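Local coordinates for UBX domain-containing protein 7 (Homo sapiens, PDB 5X3P) that links a subset of NEDD8-associated cullin-RING ligases to the segregase VCP/p97 as a ubiquitin-binding adapter, its UBX domain mediating the p97 interaction, at residues Q8-P14 with P73-V79. The protein carries 1 engineered substitution. Numbering follows the deposited sequence.
Sequences QLMLRYP and PQETVFV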
# COMPACT_ATOMS: atom_id res chain seq x y z
N GLN A 8 -2.04 -7.20 6.72
CA GLN A 8 -3.15 -6.49 7.30
C GLN A 8 -2.76 -5.04 7.24
O GLN A 8 -1.82 -4.61 7.91
CB GLN A 8 -3.35 -6.92 8.75
CG GLN A 8 -3.96 -8.31 8.90
CD GLN A 8 -3.87 -8.82 10.32
OE1 GLN A 8 -2.86 -8.58 11.02
NE2 GLN A 8 -4.93 -9.49 10.78
N LEU A 9 -3.49 -4.28 6.44
CA LEU A 9 -3.08 -2.92 6.14
C LEU A 9 -4.00 -1.90 6.79
O LEU A 9 -5.22 -2.04 6.72
CB LEU A 9 -3.08 -2.70 4.62
CG LEU A 9 -2.19 -3.63 3.78
CD1 LEU A 9 -2.26 -3.28 2.31
CD2 LEU A 9 -0.75 -3.52 4.26
N MSE A 10 -3.40 -0.89 7.42
CA MSE A 10 -4.08 0.36 7.73
C MSE A 10 -3.73 1.38 6.64
O MSE A 10 -2.56 1.70 6.44
CB MSE A 10 -3.65 0.90 9.10
CG MSE A 10 -4.03 2.39 9.31
SE MSE A 10 -5.97 2.63 9.46
CE MSE A 10 -6.09 1.95 11.26
N LEU A 11 -4.75 1.90 5.95
CA LEU A 11 -4.53 2.92 4.93
C LEU A 11 -4.89 4.29 5.49
O LEU A 11 -5.97 4.49 6.06
CB LEU A 11 -5.36 2.63 3.68
CG LEU A 11 -5.24 1.21 3.13
CD1 LEU A 11 -6.15 1.07 1.92
CD2 LEU A 11 -3.79 0.89 2.77
N ARG A 12 -3.97 5.24 5.37
CA ARG A 12 -4.17 6.57 5.93
C ARG A 12 -4.21 7.56 4.77
O ARG A 12 -3.17 7.86 4.18
CB ARG A 12 -3.03 6.91 6.89
CG ARG A 12 -2.87 5.95 8.06
CD ARG A 12 -3.84 6.31 9.19
NE ARG A 12 -3.63 7.69 9.63
CZ ARG A 12 -2.68 8.07 10.48
NH1 ARG A 12 -1.85 7.17 10.99
NH2 ARG A 12 -2.57 9.35 10.82
N TYR A 13 -5.41 8.02 4.42
CA TYR A 13 -5.59 8.93 3.28
C TYR A 13 -5.33 10.37 3.71
O TYR A 13 -5.52 10.70 4.88
CB TYR A 13 -6.99 8.76 2.68
CG TYR A 13 -7.25 7.37 2.10
CD1 TYR A 13 -6.81 7.02 0.83
CD2 TYR A 13 -7.97 6.42 2.82
CE1 TYR A 13 -7.07 5.75 0.29
CE2 TYR A 13 -8.23 5.15 2.30
CZ TYR A 13 -7.77 4.83 1.04
OH TYR A 13 -8.04 3.57 0.54
N PRO A 14 -4.89 11.24 2.78
CA PRO A 14 -4.38 12.51 3.30
C PRO A 14 -5.49 13.47 3.76
O PRO A 14 -5.16 14.49 4.36
CB PRO A 14 -3.62 13.10 2.11
CG PRO A 14 -4.39 12.62 0.92
CD PRO A 14 -4.91 11.22 1.30
N PRO A 73 3.66 -8.43 8.70
CA PRO A 73 2.29 -8.94 8.80
C PRO A 73 1.26 -7.82 8.96
O PRO A 73 0.11 -7.97 8.54
CB PRO A 73 2.33 -9.76 10.09
CG PRO A 73 3.74 -10.32 10.10
CD PRO A 73 4.58 -9.13 9.63
N GLN A 74 1.67 -6.71 9.55
CA GLN A 74 0.79 -5.56 9.68
C GLN A 74 1.55 -4.32 9.24
O GLN A 74 2.72 -4.16 9.61
CB GLN A 74 0.36 -5.43 11.14
CG GLN A 74 -0.31 -6.70 11.69
CD GLN A 74 -0.84 -6.50 13.08
OE1 GLN A 74 -0.25 -5.75 13.88
NE2 GLN A 74 -1.97 -7.13 13.39
N GLU A 75 0.89 -3.46 8.46
CA GLU A 75 1.52 -2.25 7.95
C GLU A 75 0.56 -1.09 8.00
O GLU A 75 -0.65 -1.26 7.84
CB GLU A 75 1.93 -2.44 6.49
CG GLU A 75 2.98 -3.50 6.28
CD GLU A 75 4.37 -2.98 6.58
OE1 GLU A 75 4.52 -1.77 6.84
OE2 GLU A 75 5.35 -3.77 6.54
N THR A 76 1.12 0.10 8.20
CA THR A 76 0.36 1.33 8.05
C THR A 76 0.86 2.00 6.76
O THR A 76 2.07 2.25 6.61
CB THR A 76 0.57 2.26 9.24
OG1 THR A 76 0.01 1.68 10.42
CG2 THR A 76 -0.09 3.61 8.99
N VAL A 77 -0.06 2.27 5.83
CA VAL A 77 0.33 2.80 4.53
C VAL A 77 -0.24 4.21 4.39
O VAL A 77 -1.47 4.40 4.43
CB VAL A 77 -0.20 1.94 3.37
CG1 VAL A 77 0.28 2.51 2.02
CG2 VAL A 77 0.27 0.49 3.51
N PHE A 78 0.64 5.19 4.23
CA PHE A 78 0.22 6.56 3.96
C PHE A 78 0.06 6.80 2.47
O PHE A 78 0.96 6.50 1.69
CB PHE A 78 1.23 7.54 4.53
CG PHE A 78 1.33 7.48 6.02
CD1 PHE A 78 0.41 8.17 6.81
CD2 PHE A 78 2.30 6.70 6.64
CE1 PHE A 78 0.48 8.10 8.19
CE2 PHE A 78 2.37 6.63 8.04
CZ PHE A 78 1.46 7.33 8.81
N VAL A 79 -1.08 7.34 2.08
CA VAL A 79 -1.28 7.77 0.70
C VAL A 79 -0.86 9.23 0.61
O VAL A 79 -1.45 10.10 1.26
CB VAL A 79 -2.76 7.58 0.28
CG1 VAL A 79 -2.96 7.96 -1.18
CG2 VAL A 79 -3.18 6.14 0.51
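R12 and F78 run side by side from neighbouring parallel strands, and F78 CE1, 3.8 Å from R12 NH1, lies above one face of the guanidinium, offset toward its rim. The two planes are 60° apart, so this is no flat stack; the long aliphatic part adds to it, with R12 CB 3.7 Å from F78 CD1 and R12 CG 3.8 Å from the T76 methyl CG2. Bends at chi2 (-83°) and chi3 (-57°) bring the guanidinium beside F78 CE1. With alanine at this place the guanidinium and the CG contact are gone, which would probably leave F78 CE1 and the T76 methyl without their cover. On the same face, Q74 NE2 donates to Q8 OE1 (2.9 Å), two amides suited to an exposed sheet end. The face carrying L9, L11 and V77 is mainly apolar, though E75 there turns its carboxylate away to a salt bridge with R55: branched V77 lies alongside L11, V77 CB to L11 CD2 3.8 Å, while V79 CG2 meets Y13 CD1 at 3.7 Å. L9 and L11 continue onto L32 of helix 29-38. Backbone bonds alternate between the strands, M10 N reaching E75 O at 2.8 Å. Joining first and last strands in parallel at the centre of a mixed sheet, with a helix packed on one face, is the hallmark of the ubiquitin-like beta-grasp fold of UBX domains.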